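Local coordinates for polymerase nucleotidyl transferase domain-containing protein (Archaeoglobus fulgidus, PDB 1YLQ), which probably transfers nucleotidyl groups, though its substrate and exact reaction are not known, at residues Lys12-Asp17 against Leu54-Lys59; Tyr21-Val26 against Glu70-Thr75. All coordinates share one frame; numbering follows the deposited sequence.

Contact 1 (Lys12-Asp17 against Leu54-Lys59)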
ATOM      1  N   LYS A  12       6.756   3.221  17.262  1.00 30.94           N
ATOM      2  CA  LYS A  12       7.742   3.957  18.037  1.00 32.04           C
ATOM      3  C   LYS A  12       7.269   4.280  19.477  1.00 31.55           C
ATOM      4  O   LYS A  12       8.099   4.486  20.374  1.00 29.88           O
ATOM      5  CB  LYS A  12       8.152   5.225  17.293  1.00 33.04           C
ATOM      6  CG  LYS A  12       9.139   5.030  16.117  1.00 36.78           C
ATOM      7  CD  LYS A  12      10.014   3.757  16.224  1.00 43.03           C
ATOM      8  CE  LYS A  12      11.482   4.064  15.891  1.00 46.07           C
ATOM      9  NZ  LYS A  12      11.658   5.434  15.343  1.00 48.95           N
ATOM     10  N   LYS A  13       5.945   4.281  19.690  1.00 30.96           N
ATOM     11  CA  LYS A  13       5.360   4.433  21.030  1.00 31.13           C
ATOM     12  C   LYS A  13       5.660   3.233  21.934  1.00 30.78           C
ATOM     13  O   LYS A  13       5.880   3.372  23.146  1.00 30.33           O
ATOM     14  CB  LYS A  13       3.856   4.621  20.933  1.00 31.58           C
ATOM     15  CG  LYS A  13       3.262   5.057  22.235  1.00 34.10           C
ATOM     16  CD  LYS A  13       1.744   5.168  22.244  1.00 35.92           C
ATOM     17  CE  LYS A  13       1.336   5.331  23.723  1.00 36.95           C
ATOM     18  NZ  LYS A  13      -0.134   5.231  23.930  1.00 39.18           N
ATOM     19  N   ASP A  14       5.615   2.061  21.339  1.00 30.26           N
ATOM     20  CA  ASP A  14       5.868   0.795  22.042  1.00 32.00           C
ATOM     21  C   ASP A  14       7.373   0.453  22.070  1.00 31.28           C
ATOM     22  O   ASP A  14       7.994   0.234  23.131  1.00 31.62           O
ATOM     23  CB  ASP A  14       5.053  -0.325  21.360  1.00 31.63           C
ATOM     24  CG  ASP A  14       4.995  -1.598  22.200  1.00 35.03           C
ATOM     25  OD1 ASP A  14       5.950  -1.874  22.992  1.00 34.60           O
ATOM     26  OD2 ASP A  14       3.989  -2.313  22.068  1.00 35.37           O
ATOM     27  N   VAL A  15       7.983   0.467  20.902  1.00 31.51           N
ATOM     28  CA  VAL A  15       9.383   0.014  20.778  1.00 32.23           C
ATOM     29  C   VAL A  15      10.195   1.139  20.134  1.00 31.01           C
ATOM     30  O   VAL A  15      10.246   1.242  18.911  1.00 29.95           O
ATOM     31  CB  VAL A  15       9.503  -1.297  19.933  1.00 33.90           C
ATOM     32  CG1 VAL A  15      10.979  -1.775  19.846  1.00 34.55           C
ATOM     33  CG2 VAL A  15       8.621  -2.411  20.490  1.00 34.68           C
ATOM     34  N   GLN A  16      10.841   1.948  20.968  1.00 29.04           N
ATOM     35  CA  GLN A  16      11.512   3.157  20.521  1.00 29.99           C
ATOM     36  C   GLN A  16      12.596   2.866  19.486  1.00 29.30           C
ATOM     37  O   GLN A  16      12.803   3.648  18.553  1.00 28.60           O
ATOM     38  CB  GLN A  16      12.149   3.866  21.732  1.00 29.82           C
ATOM     39  CG  GLN A  16      12.647   5.221  21.398  1.00 36.72           C
ATOM     40  CD  GLN A  16      12.936   6.031  22.631  1.00 42.64           C
ATOM     41  OE1 GLN A  16      13.121   5.463  23.718  1.00 44.80           O
ATOM     42  NE2 GLN A  16      12.972   7.369  22.487  1.00 44.54           N
ATOM     43  N   ASP A  17      13.300   1.749  19.648  1.00 28.64           N
ATOM     44  CA  ASP A  17      14.434   1.492  18.760  1.00 28.03           C
ATOM     45  C   ASP A  17      14.071   0.745  17.490  1.00 27.00           C
ATOM     46  O   ASP A  17      14.964   0.373  16.715  1.00 26.66           O
ATOM     47  CB  ASP A  17      15.590   0.779  19.504  1.00 27.42           C
ATOM     48  CG  ASP A  17      15.300  -0.732  19.791  1.00 27.41           C
ATOM     49  OD1 ASP A  17      14.274  -1.305  19.367  1.00 28.10           O
ATOM     50  OD2 ASP A  17      16.115  -1.382  20.484  1.00 32.33           O
ATOM     51  N   LEU A  54       4.173 -10.877  20.787  1.00 29.52           N
ATOM     52  CA  LEU A  54       2.732 -11.217  20.721  1.00 28.94           C
ATOM     53  C   LEU A  54       1.848  -9.984  21.013  1.00 29.54           C
ATOM     54  O   LEU A  54       0.864  -9.713  20.312  1.00 30.38           O
ATOM     55  CB  LEU A  54       2.402 -12.393  21.684  1.00 28.67           C
ATOM     56  CG  LEU A  54       0.906 -12.691  21.885  1.00 30.29           C
ATOM     57  CD1 LEU A  54       0.266 -13.138  20.576  1.00 30.55           C
ATOM     58  CD2 LEU A  54       0.622 -13.717  22.997  1.00 29.61           C
ATOM     59  N   GLU A  55       2.190  -9.286  22.090  1.00 30.36           N
ATOM     60  CA  GLU A  55       1.573  -8.027  22.527  1.00 31.79           C
ATOM     61  C   GLU A  55       1.549  -7.009  21.367  1.00 31.47           C
ATOM     62  O   GLU A  55       0.517  -6.412  21.046  1.00 30.46           O
ATOM     63  CB  GLU A  55       2.485  -7.505  23.658  1.00 32.75           C
ATOM     64  CG  GLU A  55       2.217  -6.156  24.254  1.00 38.14           C
ATOM     65  CD  GLU A  55       2.630  -4.968  23.393  1.00 38.30           C
ATOM     66  OE1 GLU A  55       3.835  -4.737  23.104  1.00 35.99           O
ATOM     67  OE2 GLU A  55       1.697  -4.228  23.047  1.00 40.87           O
ATOM     68  N   PHE A  56       2.715  -6.805  20.752  1.00 31.44           N
ATOM     69  CA  PHE A  56       2.847  -5.780  19.722  1.00 31.33           C
ATOM     70  C   PHE A  56       2.059  -6.194  18.476  1.00 31.19           C
ATOM     71  O   PHE A  56       1.305  -5.393  17.854  1.00 31.16           O
ATOM     72  CB  PHE A  56       4.304  -5.525  19.380  1.00 31.82           C
ATOM     73  CG  PHE A  56       4.476  -4.411  18.361  1.00 33.71           C
ATOM     74  CD1 PHE A  56       4.387  -3.072  18.753  1.00 36.00           C
ATOM     75  CD2 PHE A  56       4.669  -4.710  17.040  1.00 31.87           C
ATOM     76  CE1 PHE A  56       4.488  -2.038  17.815  1.00 34.84           C
ATOM     77  CE2 PHE A  56       4.777  -3.713  16.090  1.00 32.96           C
ATOM     78  CZ  PHE A  56       4.709  -2.362  16.490  1.00 33.08           C
ATOM     79  N   PHE A  57       2.240  -7.446  18.097  1.00 30.16           N
ATOM     80  CA  PHE A  57       1.509  -7.965  16.942  1.00 30.76           C
ATOM     81  C   PHE A  57      -0.003  -7.835  17.098  1.00 29.70           C
ATOM     82  O   PHE A  57      -0.686  -7.440  16.133  1.00 29.47           O
ATOM     83  CB  PHE A  57       1.916  -9.396  16.577  1.00 30.74           C
ATOM     84  CG  PHE A  57       1.189  -9.956  15.388  1.00 32.57           C
ATOM     85  CD1 PHE A  57       1.716  -9.784  14.083  1.00 35.21           C
ATOM     86  CD2 PHE A  57       0.064 -10.749  15.547  1.00 32.24           C
ATOM     87  CE1 PHE A  57       1.087 -10.373  12.967  1.00 33.71           C
ATOM     88  CE2 PHE A  57      -0.596 -11.316  14.416  1.00 35.31           C
ATOM     89  CZ  PHE A  57      -0.088 -11.129  13.142  1.00 34.10           C
ATOM     90  N   GLY A  58      -0.530  -8.152  18.285  1.00 30.16           N
ATOM     91  CA  GLY A  58      -1.952  -8.047  18.531  1.00 30.29           C
ATOM     92  C   GLY A  58      -2.429  -6.600  18.383  1.00 31.34           C
ATOM     93  O   GLY A  58      -3.445  -6.323  17.734  1.00 30.19           O
ATOM     94  N   LYS A  59      -1.678  -5.685  18.990  1.00 31.58           N
ATOM     95  CA  LYS A  59      -1.936  -4.230  18.887  1.00 33.70           C
ATOM     96  C   LYS A  59      -1.978  -3.736  17.427  1.00 33.57           C
ATOM     97  O   LYS A  59      -2.936  -3.069  17.007  1.00 33.14           O
ATOM     98  CB  LYS A  59      -0.824  -3.456  19.603  1.00 33.07           C
ATOM     99  CG  LYS A  59      -1.327  -2.359  20.523  1.00 39.19           C
ATOM    100  CD  LYS A  59      -0.298  -1.261  20.687  1.00 42.30           C
ATOM    101  CE  LYS A  59       0.965  -1.736  21.373  1.00 40.83           C
ATOM    102  NZ  LYS A  59       0.951  -1.527  22.880  1.00 46.00           N
TER
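D14, in the last turn of helix 3-14, reaches across to E55, F56 and K59 of helix 50-63. Its chi1 of -167° turns CG away from the backbone N and out toward that helix, and OD2 does most of the touching. The two acids come at each other from opposite directions, D14 OD2 ending 2.6 Å from E55 OE1, with the carboxylate planes 34° apart. K59 probably helps to offset the two acids: its NZ forms a salt bridge with D14 OD2 at 3.2 Å and a second one, also a hydrogen bond, with E55 OE2 at 2.8 Å, on the syn side, somewhat out of the carboxylate plane. A leucine in place of E55 would probably cost the lysine its mate within the helix and leave its bent chain less firmly steered toward D14. The other oxygen, D14 OD1, has its own cation in R52. The same D14 OD2 lies at the edge of the F56 ring, in its plane, 3.4 Å from F56 CD1. The contact thus ties the N-terminal helix to the helix of a beta-alpha-beta crossover, the connection between parallel strands 38-43 and 69-74. At V15 the chain leaves helical geometry, and this valine packs on S44, V46 and F47, the last of which also meets the F56 ring. Further on, D17 OD1 is hydrogen-bonded to S44 OG.

Contact 2 (Tyr21-Val26 against Glu70-Thr75)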
ATOM      1  N   TYR A  21      10.805  -1.618   7.761  1.00 24.52           N
ATOM      2  CA  TYR A  21      11.121  -1.798   6.357  1.00 25.05           C
ATOM      3  C   TYR A  21       9.887  -2.201   5.564  1.00 25.08           C
ATOM      4  O   TYR A  21       9.115  -3.061   6.025  1.00 26.42           O
ATOM      5  CB  TYR A  21      12.121  -2.947   6.263  1.00 23.67           C
ATOM      6  CG  TYR A  21      13.355  -2.726   7.078  1.00 21.58           C
ATOM      7  CD1 TYR A  21      14.427  -2.026   6.556  1.00 22.20           C
ATOM      8  CD2 TYR A  21      13.451  -3.227   8.386  1.00 23.97           C
ATOM      9  CE1 TYR A  21      15.595  -1.836   7.286  1.00 26.57           C
ATOM     10  CE2 TYR A  21      14.605  -2.990   9.164  1.00 23.97           C
ATOM     11  CZ  TYR A  21      15.681  -2.327   8.578  1.00 26.30           C
ATOM     12  OH  TYR A  21      16.831  -2.098   9.307  1.00 26.22           O
ATOM     13  N   LEU A  22       9.757  -1.664   4.345  1.00 24.39           N
ATOM     14  CA  LEU A  22       8.629  -1.961   3.438  1.00 24.82           C
ATOM     15  C   LEU A  22       9.084  -2.843   2.275  1.00 25.05           C
ATOM     16  O   LEU A  22      10.146  -2.632   1.703  1.00 25.23           O
ATOM     17  CB  LEU A  22       8.015  -0.645   2.896  1.00 24.04           C
ATOM     18  CG  LEU A  22       7.405   0.330   3.932  1.00 26.93           C
ATOM     19  CD1 LEU A  22       6.687   1.561   3.203  1.00 25.62           C
ATOM     20  CD2 LEU A  22       6.391  -0.427   4.841  1.00 25.20           C
ATOM     21  N   TYR A  23       8.318  -3.877   1.958  1.00 25.58           N
ATOM     22  CA  TYR A  23       8.518  -4.619   0.726  1.00 25.44           C
ATOM     23  C   TYR A  23       7.150  -5.126   0.266  1.00 25.55           C
ATOM     24  O   TYR A  23       6.112  -4.486   0.558  1.00 24.41           O
ATOM     25  CB  TYR A  23       9.607  -5.716   0.885  1.00 26.83           C
ATOM     26  CG  TYR A  23       9.429  -6.634   2.073  1.00 27.59           C
ATOM     27  CD1 TYR A  23       9.693  -6.152   3.355  1.00 34.15           C
ATOM     28  CD2 TYR A  23       9.076  -8.011   1.917  1.00 28.18           C
ATOM     29  CE1 TYR A  23       9.553  -6.951   4.466  1.00 31.74           C
ATOM     30  CE2 TYR A  23       8.914  -8.864   3.101  1.00 28.28           C
ATOM     31  CZ  TYR A  23       9.183  -8.270   4.346  1.00 29.36           C
ATOM     32  OH  TYR A  23       9.126  -8.907   5.555  1.00 32.41           O
ATOM     33  N   GLY A  24       7.131  -6.185  -0.526  1.00 25.60           N
ATOM     34  CA  GLY A  24       5.875  -6.681  -1.127  1.00 25.79           C
ATOM     35  C   GLY A  24       5.701  -6.103  -2.543  1.00 26.62           C
ATOM     36  O   GLY A  24       6.613  -5.472  -3.064  1.00 26.90           O
ATOM     37  N   SER A  25       4.561  -6.346  -3.166  1.00 27.54           N
ATOM     38  CA  SER A  25       4.429  -6.148  -4.638  1.00 29.68           C
ATOM     39  C   SER A  25       4.780  -4.742  -5.085  1.00 30.61           C
ATOM     40  O   SER A  25       5.533  -4.560  -6.051  1.00 30.05           O
ATOM     41  CB  SER A  25       3.043  -6.534  -5.144  1.00 30.34           C
ATOM     42  OG  SER A  25       2.037  -5.772  -4.531  1.00 33.94           O
ATOM     43  N   VAL A  26       4.315  -3.751  -4.315  1.00 31.82           N
ATOM     44  CA  VAL A  26       4.489  -2.356  -4.739  1.00 32.86           C
ATOM     45  C   VAL A  26       5.958  -1.965  -4.762  1.00 33.93           C
ATOM     46  O   VAL A  26       6.472  -1.453  -5.778  1.00 34.49           O
ATOM     47  CB  VAL A  26       3.586  -1.405  -3.951  1.00 32.89           C
ATOM     48  CG1 VAL A  26       3.836   0.068  -4.381  1.00 33.76           C
ATOM     49  CG2 VAL A  26       2.121  -1.751  -4.244  1.00 30.23           C
ATOM     50  N   GLU A  70       0.899  -6.579   5.481  1.00 30.16           N
ATOM     51  CA  GLU A  70       1.203  -7.866   6.113  1.00 29.34           C
ATOM     52  C   GLU A  70       2.354  -7.530   7.034  1.00 27.22           C
ATOM     53  O   GLU A  70       3.360  -7.058   6.566  1.00 27.44           O
ATOM     54  CB  GLU A  70       1.566  -8.954   5.057  1.00 30.75           C
ATOM     55  CG  GLU A  70       1.984 -10.331   5.670  1.00 32.21           C
ATOM     56  CD  GLU A  70       2.201 -11.457   4.630  1.00 34.17           C
ATOM     57  OE1 GLU A  70       1.261 -11.783   3.866  1.00 40.55           O
ATOM     58  OE2 GLU A  70       3.301 -12.088   4.634  1.00 39.19           O
ATOM     59  N   PHE A  71       2.189  -7.719   8.352  1.00 26.04           N
ATOM     60  CA  PHE A  71       3.183  -7.286   9.332  1.00 24.87           C
ATOM     61  C   PHE A  71       4.063  -8.488   9.682  1.00 24.60           C
ATOM     62  O   PHE A  71       3.528  -9.586   9.780  1.00 24.72           O
ATOM     63  CB  PHE A  71       2.457  -6.777  10.614  1.00 23.67           C
ATOM     64  CG  PHE A  71       1.706  -5.489  10.392  1.00 24.89           C
ATOM     65  CD1 PHE A  71       2.388  -4.266  10.364  1.00 23.98           C
ATOM     66  CD2 PHE A  71       0.323  -5.509  10.176  1.00 23.28           C
ATOM     67  CE1 PHE A  71       1.691  -3.026  10.121  1.00 18.17           C
ATOM     68  CE2 PHE A  71      -0.393  -4.286   9.921  1.00 24.03           C
ATOM     69  CZ  PHE A  71       0.304  -3.065   9.917  1.00 23.15           C
ATOM     70  N   HIS A  72       5.365  -8.265   9.883  1.00 22.88           N
ATOM     71  CA  HIS A  72       6.326  -9.286  10.269  1.00 23.06           C
ATOM     72  C   HIS A  72       7.087  -8.638  11.406  1.00 24.03           C
ATOM     73  O   HIS A  72       7.715  -7.596  11.222  1.00 25.25           O
ATOM     74  CB  HIS A  72       7.257  -9.636   9.091  1.00 21.73           C
ATOM     75  CG  HIS A  72       6.494 -10.150   7.901  1.00 25.29           C
ATOM     76  ND1 HIS A  72       6.111  -9.351   6.846  1.00 28.72           N
ATOM     77  CD2 HIS A  72       5.993 -11.373   7.644  1.00 22.15           C
ATOM     78  CE1 HIS A  72       5.462 -10.077   5.959  1.00 26.71           C
ATOM     79  NE2 HIS A  72       5.340 -11.299   6.442  1.00 29.30           N
ATOM     80  N   ILE A  73       6.958  -9.215  12.586  1.00 23.49           N
ATOM     81  CA  ILE A  73       7.510  -8.635  13.821  1.00 21.69           C
ATOM     82  C   ILE A  73       8.720  -9.462  14.076  1.00 23.16           C
ATOM     83  O   ILE A  73       8.613 -10.667  14.350  1.00 24.09           O
ATOM     84  CB  ILE A  73       6.466  -8.784  14.963  1.00 21.63           C
ATOM     85  CG1 ILE A  73       5.071  -8.206  14.505  1.00 20.43           C
ATOM     86  CG2 ILE A  73       7.001  -8.161  16.291  1.00 20.53           C
ATOM     87  CD1 ILE A  73       5.195  -6.695  13.809  1.00 17.93           C
ATOM     88  N   LEU A  74       9.903  -8.857  13.942  1.00 22.16           N
ATOM     89  CA  LEU A  74      11.120  -9.648  13.842  1.00 22.25           C
ATOM     90  C   LEU A  74      12.258  -9.152  14.756  1.00 22.75           C
ATOM     91  O   LEU A  74      12.410  -7.970  14.915  1.00 21.95           O
ATOM     92  CB  LEU A  74      11.619  -9.546  12.396  1.00 22.11           C
ATOM     93  CG  LEU A  74      10.690  -9.976  11.301  1.00 20.77           C
ATOM     94  CD1 LEU A  74      11.349  -9.696   9.914  1.00 21.85           C
ATOM     95  CD2 LEU A  74      10.376 -11.477  11.498  1.00 21.41           C
ATOM     96  N   THR A  75      13.083 -10.076  15.263  1.00 22.76           N
ATOM     97  CA  THR A  75      14.339  -9.721  15.861  1.00 23.96           C
ATOM     98  C   THR A  75      15.298  -9.338  14.701  1.00 25.29           C
ATOM     99  O   THR A  75      14.996  -9.617  13.518  1.00 25.12           O
ATOM    100  CB  THR A  75      14.946 -10.938  16.628  1.00 23.61           C
ATOM    101  OG1 THR A  75      15.181 -11.994  15.699  1.00 22.54           O
ATOM    102  CG2 THR A  75      13.946 -11.502  17.666  1.00 21.26           C
TER
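Y23 and H72 are brought together by two different first torsions: at chi1 51° the tyrosine CG sits between its own backbone N and carbonyl carbon, while CG of H72 lies beside the backbone N, anti to the carbonyl carbon. Their strands, 19-23 and 69-74, are not neighbours in the mixed sheet. Strand 38-43 runs between them, parallel to 69-74 and antiparallel to 19-23, so the two side chains meet over it, both touching D39, the tyrosine also A41. This is the core of the nucleotidyltransferase fold, and G24-S25 after the first strand matches the family's Gly-Ser signature. G24, with a positive phi, stands at the N-cap of helix 25-28, and its N bonds to E28. In relatives, acidic side chains on neighbouring strands of the sheet bind the catalytic metals; D39 and E70, whose oxygens come close together, would be consistent with such a cluster, though no metal is seen. H72 is tied to E70: H72 NE2 donates to E70 OE2 at 2.8 Å, which accepts with its anti lone pair and lies near the imidazole plane. The N-H...O angle of 132° makes this bond distinctly bent, yet it should restrain the ring's rotation. Across the contact the Y23 and H72 ring planes are 23° apart but slid so far that they barely overlap, with centroids 5.9 Å apart. The tyrosine therefore touches mainly with its end: Y23 OH lies 3.3 Å from H72 ND1 and 3.7 Å from H72 CG.

Contacts 1 and 2 have centres about 15 Å apart and are joined through helix 50-63 and the strand that follows it, 69-74. The join is hydrophobic: F57 CD1 packs 3.7 Å from I73 CG1, and F56 CE2 lies 3.8 Å from I73 CD1. Along the chain the segments alternate, since helix 3-14 leads into strand 19-23 just as helix 50-63 leads into 69-74. Alternate side chains of 69-74 point to the two sides: F71 and I73 meet the helix, while E70 and H72 face the probable active-site side. There a sulfate, probably from the crystallisation liquor, sits about 5 Å from the Y23 side chain.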